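Local coordinates for plantazolicin methyltransferase BamL (Bacillus amyloliquefaciens subsp. plantarum, PDB 5DLY), which probably methylates the terminal amine of the desmethyl precursor of the antibiotic plantazolicin, with S-adenosyl-methionine as the likely methyl donor, at residues 13-18 with 185-190; 129-134 with 157-162; 161-166 with 189-194. All blocks are in the same frame, centred on the assembly; numbering follows the deposited sequence.

Overall arrangement
All three contacts touch the substrate analogue 5D7, mostly along its guanidinium arm, in a Rossmann-like methyltransferase. Contact 2 lies at the C-terminal ends of two neighbouring parallel strands, about 4 Å from the centre of the chain; it supplies the carboxylate of D160 and also touches SAH. Contact 1, its centre about 12 Å from that of contact 2, brings helix 10-21 against the end of helix 176-187 and also reaches both ligands. Contact 3, about 10 Å from contact 2 and 11 Å from contact 1 between centres, shares L161 and D162 with the former and S189 and L190 with the latter, so that it links the other two beside the ligand.

Contact 1. Residues 13-18 with 185-190; sequences RIQAQT and QYRASL. With 5D7 (prop-2-en-1-yl 2-[(1S)-1-amino-4-carbamimidamidobutyl]-1,3-thiazole-4-carboxylate), chain B; SAH (S-adenosyl-L-homocysteine), chain C.
A16 and A188 meet methyl to methyl where helix 10-21, near the N-terminus, packs on the C-terminal end of helix 176-187, beside the ligand site of the Rossmann-like methyltransferase fold. Both CB atoms point into the interface, and at 3.5 Å between A16 CB and A188 CB the packing is tight, bringing the two backbones close together. R13, one turn before A16, lies alongside this pair. Its CG stands 3.7 Å from A188 O, while a bend at chi3 (-60°) turns the rest of the chain so that NH1 reaches a water that bridges to the same carbonyl: the water accepts from R13 NH1 at 3.0 Å and donates to A188 O at 2.8 Å. This water lies in the guanidinium plane, at its edge. The carbonyls of F136, K137 and V6 take further N-H groups of R13, so the buried charge is held largely by backbone oxygens. At the outer margin, the CG of Q15 comes up to the edge of the R187 guanidinium; D184 joins the two, salt-bridged to R187 and hydrogen-bonded to Q15 NE2. The two segments take part in different ligand pockets. Q17, whose CB points away from 185-190, brings OE1 to C8 of the SAH adenine, 3.0 Å apart, whereas the end of helix 176-187 and S189 just after it receive the guanidinium of 5D7. There S189 OG donates to Q185 O at 2.8 Å and accepts from 5D7 NH2 at 3.0 Å, and Q185 O takes a second bond, from 5D7 NH1, at 2.9 Å.

Contact 2. Residues 129-134 with 157-162; sequences IHLCFG and YIVDLD. With 5D7 (prop-2-en-1-yl 2-[(1S)-1-amino-4-carbamimidamidobutyl]-1,3-thiazole-4-carboxylate), chain B; SAH (S-adenosyl-L-homocysteine), chain C.
D160 and G134 meet around the guanidinium of 5D7. The D160 carboxylate receives the ligand through both oxygens, OD1 from 5D7 NE at 2.9 Å and OD2 from 5D7 NH2 at 2.9 Å, probably a charged pairing, consistent with an arginine-like substrate. OD2 is gripped a second time, by G134 N at 2.9 Å, on its syn side and 28° out of the carboxylate plane. CG of D160 stands anti to the backbone N (chi1 -152°), which swings the carboxylate across to the 129-134 segment, where F133 CB also packs against OD2. 5D7 NH2 comes to 3.5 Å from the CA of G134, which has no side chain, so the ligand packs directly on the backbone. Nearby, L131 O accepts from the 5D7 amine N at 3.0 Å, and H130 O from the amino group of SAH at 2.8 Å, so consecutive carbonyls at the strand's end serve the two ligands.

Behind this shell, the strands pair in parallel. I129 N donates to Y157 O, V159 N to I129 O and L131 N to V159 O, the last at 2.7 Å. Where the strands part, a water donates to I129 O and V159 O and accepts from F133 N, tying the start of the 3-10 segment at 133-134 to the strand ends. On one face of the sheet I129 and I158 lie side by side, CD1 of I129 3.9 Å from CG1 of I158, with F133 obliquely across I158 CG2; helices 139-148 and 192-203 cover them. H130 and V159 run alongside each other on the opposite face, toward helix 23-56 and L257. Ligand binding by loops at the C-terminal ends of adjacent parallel strands is the hallmark of the Rossmann-like fold of class I methyltransferases.

Contact 3. Residues 161-166 with 189-194; sequences LDRNSL and SLTMEE. With 5D7 (prop-2-en-1-yl 2-[(1S)-1-amino-4-carbamimidamidobutyl]-1,3-thiazole-4-carboxylate), chain B.
A capping box at the N-terminus of helix 192-203 receives the loop that leaves strand 154-160, chiefly through a salt bridge between R163 and E194. The guanidinium of R163 meets the carboxylate end-on, NH2 to OE1 of E194 at 2.8 Å on its syn side and NH1 to OE2 at 3.1 Å from above the carboxylate plane, with the two planes 39° apart. A bend at chi3 (83°) brings R163 NH2 to S189 O as well, in the plane of both groups and on a carbonyl lone pair, at 2.9 Å. T191 CG2 sits over one face of the guanidinium, 3.4 Å above the plane and toward its rim. Within the box, E194 N donates to T191 OG1 and T191 N to E194 OE1, so OE1 also serves the cap. The backbones join through R163 N and L190 O, 2.9 Å apart. D162 OD1 accepts from N164 N in an Asx turn, and a water links D162 OD2, N164 OD1 and M192 N. L161 CB packs on S189 OG at 3.3 Å. The 189-194 segment links helix 176-187 to helix 192-203, and the loop after strand 154-160 packs on it, with Y186 of helix 176-187 against L161 and L258 of strand 258-265 touching D162 and M192.

Contact 1. Residues 13-18 with 185-190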
loop_
_atom_site.group_PDB
_atom_site.type_symbol
_atom_site.label_atom_id
_atom_site.label_comp_id
_atom_site.label_asym_id
_atom_site.label_seq_id
_atom_site.Cartn_x
_atom_site.Cartn_y
_atom_site.Cartn_z
ATOM N N ARG A 13 1.026 13.373 10.488
ATOM C CA ARG A 13 0.135 12.468 9.772
ATOM C C ARG A 13 -1.260 13.070 9.630
ATOM O O ARG A 13 -1.887 12.939 8.576
ATOM C CB ARG A 13 0.086 11.094 10.454
ATOM C CG ARG A 13 1.406 10.343 10.402
ATOM C CD ARG A 13 1.230 8.867 10.722
ATOM N NE ARG A 13 0.673 8.690 12.062
ATOM C CZ ARG A 13 1.387 8.738 13.182
ATOM N NH1 ARG A 13 2.704 8.937 13.140
ATOM N NH2 ARG A 13 0.781 8.580 14.346
ATOM N N ILE A 14 -1.727 13.763 10.676
ATOM C CA ILE A 14 -3.004 14.483 10.602
ATOM C C ILE A 14 -2.968 15.530 9.486
ATOM O O ILE A 14 -3.914 15.640 8.709
ATOM C CB ILE A 14 -3.398 15.160 11.942
ATOM C CG1 ILE A 14 -3.431 14.146 13.098
ATOM C CG2 ILE A 14 -4.717 15.922 11.792
ATOM C CD1 ILE A 14 -4.398 12.995 12.935
ATOM N N GLN A 15 -1.864 16.273 9.408
ATOM C CA GLN A 15 -1.664 17.285 8.372
ATOM C C GLN A 15 -1.628 16.682 6.968
ATOM O O GLN A 15 -2.240 17.223 6.049
ATOM C CB GLN A 15 -0.395 18.105 8.652
ATOM C CG GLN A 15 -0.037 19.134 7.581
ATOM C CD GLN A 15 -1.118 20.184 7.357
ATOM O OE1 GLN A 15 -1.923 20.469 8.246
ATOM N NE2 GLN A 15 -1.140 20.763 6.160
ATOM N N ALA A 16 -0.937 15.551 6.807
ATOM C CA ALA A 16 -0.870 14.871 5.506
ATOM C C ALA A 16 -2.268 14.458 5.041
ATOM O O ALA A 16 -2.600 14.546 3.857
ATOM C CB ALA A 16 0.044 13.657 5.583
ATOM N N GLN A 17 -3.086 14.016 5.994
ATOM C CA GLN A 17 -4.430 13.543 5.701
ATOM C C GLN A 17 -5.395 14.669 5.288
ATOM O O GLN A 17 -6.387 14.402 4.610
ATOM C CB GLN A 17 -4.964 12.687 6.869
ATOM C CG GLN A 17 -6.440 12.300 6.800
ATOM C CD GLN A 17 -6.821 11.474 5.588
ATOM O OE1 GLN A 17 -5.971 10.900 4.890
ATOM N NE2 GLN A 17 -8.120 11.418 5.317
ATOM N N THR A 18 -5.087 15.923 5.642
ATOM C CA THR A 18 -5.910 17.041 5.143
ATOM C C THR A 18 -5.986 17.088 3.612
ATOM O O THR A 18 -6.973 17.562 3.052
ATOM C CB THR A 18 -5.480 18.427 5.684
ATOM O OG1 THR A 18 -4.172 18.765 5.206
ATOM C CG2 THR A 18 -5.518 18.454 7.202
ATOM N N GLN A 185 3.255 15.265 2.697
ATOM C CA GLN A 185 3.232 13.799 2.582
ATOM C C GLN A 185 4.534 13.167 3.089
ATOM O O GLN A 185 4.502 12.206 3.864
ATOM C CB GLN A 185 2.921 13.337 1.151
ATOM C CG GLN A 185 1.557 13.749 0.603
ATOM C CD GLN A 185 0.419 13.533 1.594
ATOM O OE1 GLN A 185 -0.335 14.458 1.922
ATOM N NE2 GLN A 185 0.301 12.316 2.087
ATOM N N TYR A 186 5.676 13.688 2.642
ATOM C CA TYR A 186 6.963 13.149 3.084
ATOM C C TYR A 186 7.238 13.366 4.567
ATOM O O TYR A 186 7.791 12.484 5.214
ATOM C CB TYR A 186 8.129 13.655 2.221
ATOM C CG TYR A 186 8.209 12.963 0.878
ATOM C CD1 TYR A 186 8.880 11.745 0.732
ATOM C CD2 TYR A 186 7.596 13.518 -0.248
ATOM C CE1 TYR A 186 8.947 11.110 -0.504
ATOM C CE2 TYR A 186 7.647 12.886 -1.481
ATOM C CZ TYR A 186 8.318 11.684 -1.604
ATOM O OH TYR A 186 8.360 11.076 -2.838
ATOM N N ARG A 187 6.831 14.520 5.103
ATOM C CA ARG A 187 7.021 14.819 6.525
ATOM C C ARG A 187 6.259 13.832 7.423
ATOM O O ARG A 187 6.707 13.513 8.526
ATOM C CB ARG A 187 6.590 16.261 6.838
ATOM C CG ARG A 187 7.209 16.840 8.108
ATOM C CD ARG A 187 6.572 18.159 8.546
ATOM N NE ARG A 187 6.558 19.176 7.490
ATOM C CZ ARG A 187 5.456 19.619 6.886
ATOM N NH1 ARG A 187 4.263 19.152 7.245
ATOM N NH2 ARG A 187 5.544 20.537 5.930
ATOM N N ALA A 188 5.126 13.332 6.930
ATOM C CA ALA A 188 4.317 12.363 7.672
ATOM C C ALA A 188 4.854 10.939 7.567
ATOM O O ALA A 188 4.403 10.049 8.291
ATOM C CB ALA A 188 2.874 12.406 7.190
ATOM N N SER A 189 5.807 10.721 6.667
ATOM C CA SER A 189 6.267 9.360 6.364
ATOM C C SER A 189 7.256 8.819 7.389
ATOM O O SER A 189 7.861 9.580 8.149
ATOM C CB SER A 189 6.910 9.320 4.977
ATOM O OG SER A 189 6.031 9.875 4.013
ATOM N N LEU A 190 7.415 7.495 7.402
ATOM C CA LEU A 190 8.445 6.859 8.209
ATOM C C LEU A 190 9.730 6.762 7.401
ATOM O O LEU A 190 9.718 6.852 6.167
ATOM C CB LEU A 190 8.006 5.456 8.636
ATOM C CG LEU A 190 6.742 5.374 9.506
ATOM C CD1 LEU A 190 6.292 3.930 9.651
ATOM C CD2 LEU A 190 6.911 6.036 10.869
HETATM O O9 5D7 B . 3.929 7.454 -4.368
HETATM C C6 5D7 B . 4.039 8.670 -4.320
HETATM O O7 5D7 B . 5.143 9.343 -4.960
HETATM C C8 5D7 B . 6.219 8.619 -5.563
HETATM C C2 5D7 B . 3.032 9.511 -3.631
HETATM N N3 5D7 B . 1.851 9.006 -3.183
HETATM C C4 5D7 B . 1.039 9.893 -2.589
HETATM S S5 5D7 B . 1.798 11.452 -2.619
HETATM C C1 5D7 B . 3.214 10.886 -3.425
HETATM C CA 5D7 B . -0.303 9.720 -1.996
HETATM N N 5D7 B . -0.771 8.385 -2.345
HETATM C CB 5D7 B . -0.289 9.911 -0.472
HETATM C CG 5D7 B . 0.881 9.261 0.275
HETATM C CD 5D7 B . 0.429 8.884 1.677
HETATM N NE 5D7 B . 1.575 8.394 2.433
HETATM C CZ 5D7 B . 2.457 9.092 3.151
HETATM N NH2 5D7 B . 3.399 8.496 3.740
HETATM N NH1 5D7 B . 2.344 10.354 3.267
HETATM C C3 5D7 B . 7.231 9.613 -6.072
HETATM C C5 5D7 B . 7.922 9.378 -7.170
HETATM N N SAH C . -4.350 2.914 -1.922
HETATM C CA SAH C . -4.492 4.137 -2.778
HETATM C CB SAH C . -4.150 5.380 -1.963
HETATM C CG SAH C . -5.124 6.517 -2.282
HETATM S SD SAH C . -4.620 8.055 -1.556
HETATM C C SAH C . -3.567 4.045 -3.960
HETATM O O SAH C . -2.972 3.006 -4.222
HETATM O OXT SAH C . -3.368 5.012 -4.695
HETATM C "C5'" SAH C . -4.769 7.736 0.179
HETATM C "C4'" SAH C . -6.143 7.215 0.581
HETATM O "O4'" SAH C . -6.103 6.782 1.949
HETATM C "C3'" SAH C . -7.225 8.293 0.516
HETATM O "O3'" SAH C . -8.296 7.867 -0.349
HETATM C "C2'" SAH C . -7.672 8.476 1.961
HETATM O "O2'" SAH C . -9.054 8.802 2.134
HETATM C "C1'" SAH C . -7.351 7.110 2.544
HETATM N N9 SAH C . -7.231 7.063 4.019
HETATM C C8 SAH C . -6.519 7.901 4.803
HETATM N N7 SAH C . -6.638 7.557 6.104
HETATM C C5 SAH C . -7.429 6.472 6.157
HETATM C C6 SAH C . -7.951 5.617 7.231
HETATM N N6 SAH C . -7.607 5.879 8.506
HETATM N N1 SAH C . -8.751 4.576 6.880
HETATM C C2 SAH C . -9.077 4.340 5.593
HETATM N N3 SAH C . -8.630 5.085 4.547
HETATM C C4 SAH C . -7.824 6.154 4.783
HETATM O O HOH W 1 4.634 9.022 10.856
#

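Contact 2. Residues 129-134 with 157-162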
loop_
_atom_site.group_PDB
_atom_site.type_symbol
_atom_site.label_atom_id
_atom_site.label_comp_id
_atom_site.label_asym_id
_atom_site.label_seq_id
_atom_site.Cartn_x
_atom_site.Cartn_y
_atom_site.Cartn_z
ATOM N N ILE A 129 -1.817 -2.357 1.527
ATOM C CA ILE A 129 -1.821 -0.981 2.029
ATOM C C ILE A 129 -0.888 -0.180 1.132
ATOM O O ILE A 129 0.323 -0.082 1.384
ATOM C CB ILE A 129 -1.349 -0.879 3.500
ATOM C CG1 ILE A 129 -2.034 -1.933 4.396
ATOM C CG2 ILE A 129 -1.610 0.521 4.020
ATOM C CD1 ILE A 129 -1.583 -1.879 5.849
ATOM N N HIS A 130 -1.447 0.395 0.071
ATOM C CA HIS A 130 -0.640 1.000 -0.976
ATOM C C HIS A 130 -0.673 2.518 -0.895
ATOM O O HIS A 130 -1.726 3.147 -1.031
ATOM C CB HIS A 130 -1.154 0.519 -2.347
ATOM C CG HIS A 130 -0.273 0.885 -3.502
ATOM N ND1 HIS A 130 0.931 0.267 -3.761
ATOM C CD2 HIS A 130 -0.464 1.774 -4.506
ATOM C CE1 HIS A 130 1.464 0.791 -4.853
ATOM N NE2 HIS A 130 0.631 1.701 -5.330
ATOM N N LEU A 131 0.511 3.096 -0.695
ATOM C CA LEU A 131 0.714 4.547 -0.708
ATOM C C LEU A 131 -0.226 5.322 0.236
ATOM O O LEU A 131 -0.740 6.402 -0.112
ATOM C CB LEU A 131 0.708 5.083 -2.163
ATOM C CG LEU A 131 1.657 4.395 -3.158
ATOM C CD1 LEU A 131 1.521 4.989 -4.559
ATOM C CD2 LEU A 131 3.105 4.473 -2.680
ATOM N N CYS A 132 -0.449 4.783 1.433
ATOM C CA CYS A 132 -1.318 5.480 2.399
ATOM C C CYS A 132 -0.987 5.300 3.879
ATOM O O CYS A 132 -1.626 5.928 4.716
ATOM C CB CYS A 132 -2.791 5.127 2.167
ATOM S SG CYS A 132 -3.225 3.392 2.404
ATOM N N PHE A 133 -0.016 4.445 4.195
ATOM C CA PHE A 133 0.308 4.114 5.597
ATOM C C PHE A 133 0.565 5.354 6.461
ATOM O O PHE A 133 0.031 5.471 7.567
ATOM C CB PHE A 133 1.514 3.176 5.630
ATOM C CG PHE A 133 1.722 2.464 6.938
ATOM C CD1 PHE A 133 0.721 1.691 7.505
ATOM C CD2 PHE A 133 2.947 2.550 7.586
ATOM C CE1 PHE A 133 0.930 1.024 8.705
ATOM C CE2 PHE A 133 3.168 1.873 8.778
ATOM C CZ PHE A 133 2.159 1.108 9.337
ATOM N N GLY A 134 1.344 6.294 5.933
ATOM C CA GLY A 134 1.667 7.540 6.643
ATOM C C GLY A 134 0.510 8.501 6.884
ATOM O O GLY A 134 0.689 9.531 7.528
ATOM N N TYR A 157 0.960 -6.529 2.409
ATOM C CA TYR A 157 1.995 -5.847 1.630
ATOM C C TYR A 157 1.769 -4.342 1.712
ATOM O O TYR A 157 0.696 -3.851 1.366
ATOM C CB TYR A 157 2.010 -6.341 0.174
ATOM C CG TYR A 157 3.090 -5.732 -0.705
ATOM C CD1 TYR A 157 4.385 -5.542 -0.221
ATOM C CD2 TYR A 157 2.821 -5.366 -2.034
ATOM C CE1 TYR A 157 5.384 -4.994 -1.030
ATOM C CE2 TYR A 157 3.811 -4.827 -2.849
ATOM C CZ TYR A 157 5.090 -4.631 -2.332
ATOM O OH TYR A 157 6.084 -4.088 -3.122
ATOM N N ILE A 158 2.790 -3.622 2.172
ATOM C CA ILE A 158 2.720 -2.186 2.439
ATOM C C ILE A 158 3.757 -1.495 1.572
ATOM O O ILE A 158 4.927 -1.888 1.580
ATOM C CB ILE A 158 3.053 -1.876 3.926
ATOM C CG1 ILE A 158 2.119 -2.638 4.879
ATOM C CG2 ILE A 158 2.977 -0.373 4.201
ATOM C CD1 ILE A 158 2.538 -2.597 6.340
ATOM N N VAL A 159 3.335 -0.490 0.804
ATOM C CA VAL A 159 4.252 0.310 -0.004
ATOM C C VAL A 159 3.985 1.754 0.376
ATOM O O VAL A 159 2.858 2.189 0.346
ATOM C CB VAL A 159 4.015 0.108 -1.524
ATOM C CG1 VAL A 159 5.035 0.891 -2.347
ATOM C CG2 VAL A 159 4.094 -1.369 -1.872
ATOM N N ASP A 160 5.019 2.494 0.755
ATOM C CA ASP A 160 4.828 3.888 1.121
ATOM C C ASP A 160 6.061 4.741 0.891
ATOM O O ASP A 160 7.150 4.228 0.617
ATOM C CB ASP A 160 4.380 4.003 2.586
ATOM C CG ASP A 160 3.536 5.261 2.860
ATOM O OD1 ASP A 160 3.010 5.880 1.896
ATOM O OD2 ASP A 160 3.379 5.605 4.055
ATOM N N LEU A 161 5.869 6.053 0.999
ATOM C CA LEU A 161 6.970 7.010 0.930
ATOM C C LEU A 161 7.970 6.813 2.061
ATOM O O LEU A 161 7.591 6.445 3.177
ATOM C CB LEU A 161 6.425 8.431 1.033
ATOM C CG LEU A 161 5.419 8.876 -0.024
ATOM C CD1 LEU A 161 4.944 10.288 0.296
ATOM C CD2 LEU A 161 6.016 8.810 -1.416
ATOM N N ASP A 162 9.242 7.077 1.757
ATOM C CA ASP A 162 10.304 7.135 2.762
ATOM C C ASP A 162 10.557 8.605 3.055
ATOM O O ASP A 162 10.816 9.377 2.131
ATOM C CB ASP A 162 11.574 6.482 2.200
ATOM C CG ASP A 162 12.688 6.339 3.232
ATOM O OD1 ASP A 162 12.790 7.164 4.160
ATOM O OD2 ASP A 162 13.486 5.390 3.075
HETATM O O9 5D7 B . 3.929 7.454 -4.368
HETATM C C6 5D7 B . 4.039 8.670 -4.320
HETATM O O7 5D7 B . 5.143 9.343 -4.960
HETATM C C8 5D7 B . 6.219 8.619 -5.563
HETATM C C2 5D7 B . 3.032 9.511 -3.631
HETATM N N3 5D7 B . 1.851 9.006 -3.183
HETATM C C4 5D7 B . 1.039 9.893 -2.589
HETATM S S5 5D7 B . 1.798 11.452 -2.619
HETATM C C1 5D7 B . 3.214 10.886 -3.425
HETATM C CA 5D7 B . -0.303 9.720 -1.996
HETATM N N 5D7 B . -0.771 8.385 -2.345
HETATM C CB 5D7 B . -0.289 9.911 -0.472
HETATM C CG 5D7 B . 0.881 9.261 0.275
HETATM C CD 5D7 B . 0.429 8.884 1.677
HETATM N NE 5D7 B . 1.575 8.394 2.433
HETATM C CZ 5D7 B . 2.457 9.092 3.151
HETATM N NH2 5D7 B . 3.399 8.496 3.740
HETATM N NH1 5D7 B . 2.344 10.354 3.267
HETATM C C3 5D7 B . 7.231 9.613 -6.072
HETATM C C5 5D7 B . 7.922 9.378 -7.170
HETATM N N SAH C . -4.350 2.914 -1.922
HETATM C CA SAH C . -4.492 4.137 -2.778
HETATM C CB SAH C . -4.150 5.380 -1.963
HETATM C CG SAH C . -5.124 6.517 -2.282
HETATM S SD SAH C . -4.620 8.055 -1.556
HETATM C C SAH C . -3.567 4.045 -3.960
HETATM O O SAH C . -2.972 3.006 -4.222
HETATM O OXT SAH C . -3.368 5.012 -4.695
HETATM C "C5'" SAH C . -4.769 7.736 0.179
HETATM C "C4'" SAH C . -6.143 7.215 0.581
HETATM O "O4'" SAH C . -6.103 6.782 1.949
HETATM C "C3'" SAH C . -7.225 8.293 0.516
HETATM O "O3'" SAH C . -8.296 7.867 -0.349
HETATM C "C2'" SAH C . -7.672 8.476 1.961
HETATM O "O2'" SAH C . -9.054 8.802 2.134
HETATM C "C1'" SAH C . -7.351 7.110 2.544
HETATM N N9 SAH C . -7.231 7.063 4.019
HETATM C C8 SAH C . -6.519 7.901 4.803
HETATM N N7 SAH C . -6.638 7.557 6.104
HETATM C C5 SAH C . -7.429 6.472 6.157
HETATM C C6 SAH C . -7.951 5.617 7.231
HETATM N N6 SAH C . -7.607 5.879 8.506
HETATM N N1 SAH C . -8.751 4.576 6.880
HETATM C C2 SAH C . -9.077 4.340 5.593
HETATM N N3 SAH C . -8.630 5.085 4.547
HETATM C C4 SAH C . -7.824 6.154 4.783
HETATM O O HOH W 2 1.128 2.401 2.431
#

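Contact 3. Residues 161-166 with 189-194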
loop_
_atom_site.group_PDB
_atom_site.type_symbol
_atom_site.label_atom_id
_atom_site.label_comp_id
_atom_site.label_asym_id
_atom_site.label_seq_id
_atom_site.Cartn_x
_atom_site.Cartn_y
_atom_site.Cartn_z
ATOM N N LEU A 161 5.869 6.053 0.999
ATOM C CA LEU A 161 6.970 7.010 0.930
ATOM C C LEU A 161 7.970 6.813 2.061
ATOM O O LEU A 161 7.591 6.445 3.177
ATOM C CB LEU A 161 6.425 8.431 1.033
ATOM C CG LEU A 161 5.419 8.876 -0.024
ATOM C CD1 LEU A 161 4.944 10.288 0.296
ATOM C CD2 LEU A 161 6.016 8.810 -1.416
ATOM N N ASP A 162 9.242 7.077 1.757
ATOM C CA ASP A 162 10.304 7.135 2.762
ATOM C C ASP A 162 10.557 8.605 3.055
ATOM O O ASP A 162 10.816 9.377 2.131
ATOM C CB ASP A 162 11.574 6.482 2.200
ATOM C CG ASP A 162 12.688 6.339 3.232
ATOM O OD1 ASP A 162 12.790 7.164 4.160
ATOM O OD2 ASP A 162 13.486 5.390 3.075
ATOM N N ARG A 163 10.497 8.985 4.332
ATOM C CA ARG A 163 10.711 10.385 4.726
ATOM C C ARG A 163 12.050 10.948 4.227
ATOM O O ARG A 163 12.144 12.140 3.900
ATOM C CB ARG A 163 10.576 10.557 6.248
ATOM C CG ARG A 163 10.743 11.995 6.726
ATOM C CD ARG A 163 10.270 12.186 8.160
ATOM N NE ARG A 163 11.282 11.805 9.150
ATOM C CZ ARG A 163 11.246 10.700 9.894
ATOM N NH1 ARG A 163 12.218 10.458 10.767
ATOM N NH2 ARG A 163 10.251 9.827 9.770
ATOM N N ASN A 164 13.063 10.088 4.148
ATOM C CA ASN A 164 14.399 10.506 3.719
ATOM C C ASN A 164 14.461 10.858 2.231
ATOM O O ASN A 164 15.460 11.403 1.764
ATOM C CB ASN A 164 15.453 9.446 4.071
ATOM C CG ASN A 164 15.727 9.346 5.572
ATOM O OD1 ASN A 164 16.009 8.263 6.083
ATOM N ND2 ASN A 164 15.658 10.467 6.273
ATOM N N SER A 165 13.386 10.557 1.500
ATOM C CA SER A 165 13.312 10.817 0.056
ATOM C C SER A 165 12.683 12.161 -0.332
ATOM O O SER A 165 12.489 12.429 -1.524
ATOM C CB SER A 165 12.544 9.687 -0.644
ATOM O OG SER A 165 13.261 8.471 -0.590
ATOM N N LEU A 166 12.370 13.000 0.662
ATOM C CA LEU A 166 11.676 14.278 0.434
ATOM C C LEU A 166 12.319 15.111 -0.682
ATOM O O LEU A 166 11.634 15.534 -1.620
ATOM C CB LEU A 166 11.589 15.094 1.732
ATOM C CG LEU A 166 10.926 16.487 1.753
ATOM C CD1 LEU A 166 9.720 16.623 0.827
ATOM C CD2 LEU A 166 10.537 16.860 3.179
ATOM N N SER A 189 5.807 10.721 6.667
ATOM C CA SER A 189 6.267 9.360 6.364
ATOM C C SER A 189 7.256 8.819 7.389
ATOM O O SER A 189 7.861 9.580 8.149
ATOM C CB SER A 189 6.910 9.320 4.977
ATOM O OG SER A 189 6.031 9.875 4.013
ATOM N N LEU A 190 7.415 7.495 7.402
ATOM C CA LEU A 190 8.445 6.859 8.209
ATOM C C LEU A 190 9.730 6.762 7.401
ATOM O O LEU A 190 9.718 6.852 6.167
ATOM C CB LEU A 190 8.006 5.456 8.636
ATOM C CG LEU A 190 6.742 5.374 9.506
ATOM C CD1 LEU A 190 6.292 3.930 9.651
ATOM C CD2 LEU A 190 6.911 6.036 10.869
ATOM N N THR A 191 10.841 6.567 8.103
ATOM C CA THR A 191 12.090 6.185 7.471
ATOM C C THR A 191 12.161 4.665 7.425
ATOM O O THR A 191 11.406 3.972 8.114
ATOM C CB THR A 191 13.314 6.689 8.259
ATOM O OG1 THR A 191 13.281 6.136 9.582
ATOM C CG2 THR A 191 13.332 8.204 8.339
ATOM N N MET A 192 13.075 4.145 6.613
ATOM C CA MET A 192 13.334 2.716 6.568
ATOM C C MET A 192 13.578 2.126 7.961
ATOM O O MET A 192 12.995 1.100 8.319
ATOM C CB MET A 192 14.532 2.440 5.659
ATOM C CG MET A 192 14.946 0.986 5.622
ATOM S SD MET A 192 13.530 -0.062 5.279
ATOM C CE MET A 192 13.259 0.314 3.551
ATOM N N GLU A 193 14.441 2.787 8.730
ATOM C CA GLU A 193 14.764 2.383 10.092
ATOM C C GLU A 193 13.512 2.274 10.976
ATOM O O GLU A 193 13.318 1.266 11.668
ATOM C CB GLU A 193 15.759 3.387 10.685
ATOM C CG GLU A 193 16.129 3.154 12.136
ATOM C CD GLU A 193 17.005 4.266 12.677
ATOM O OE1 GLU A 193 16.466 5.324 13.074
ATOM O OE2 GLU A 193 18.235 4.074 12.703
ATOM N N GLU A 194 12.664 3.300 10.943
ATOM C CA GLU A 194 11.447 3.327 11.759
ATOM C C GLU A 194 10.452 2.260 11.332
ATOM O O GLU A 194 9.801 1.645 12.173
ATOM C CB GLU A 194 10.777 4.699 11.701
ATOM C CG GLU A 194 11.557 5.801 12.401
ATOM C CD GLU A 194 11.083 7.185 12.015
ATOM O OE1 GLU A 194 10.319 7.319 11.028
ATOM O OE2 GLU A 194 11.471 8.156 12.702
HETATM O O9 5D7 B . 3.929 7.454 -4.368
HETATM C C6 5D7 B . 4.039 8.670 -4.320
HETATM O O7 5D7 B . 5.143 9.343 -4.960
HETATM C C8 5D7 B . 6.219 8.619 -5.563
HETATM C C2 5D7 B . 3.032 9.511 -3.631
HETATM N N3 5D7 B . 1.851 9.006 -3.183
HETATM C C4 5D7 B . 1.039 9.893 -2.589
HETATM S S5 5D7 B . 1.798 11.452 -2.619
HETATM C C1 5D7 B . 3.214 10.886 -3.425
HETATM C CA 5D7 B . -0.303 9.720 -1.996
HETATM N N 5D7 B . -0.771 8.385 -2.345
HETATM C CB 5D7 B . -0.289 9.911 -0.472
HETATM C CG 5D7 B . 0.881 9.261 0.275
HETATM C CD 5D7 B . 0.429 8.884 1.677
HETATM N NE 5D7 B . 1.575 8.394 2.433
HETATM C CZ 5D7 B . 2.457 9.092 3.151
HETATM N NH2 5D7 B . 3.399 8.496 3.740
HETATM N NH1 5D7 B . 2.344 10.354 3.267
HETATM C C3 5D7 B . 7.231 9.613 -6.072
HETATM C C5 5D7 B . 7.922 9.378 -7.170
HETATM O O HOH W 3 5.910 6.022 5.370
HETATM O O HOH W 4 15.400 5.675 5.006
#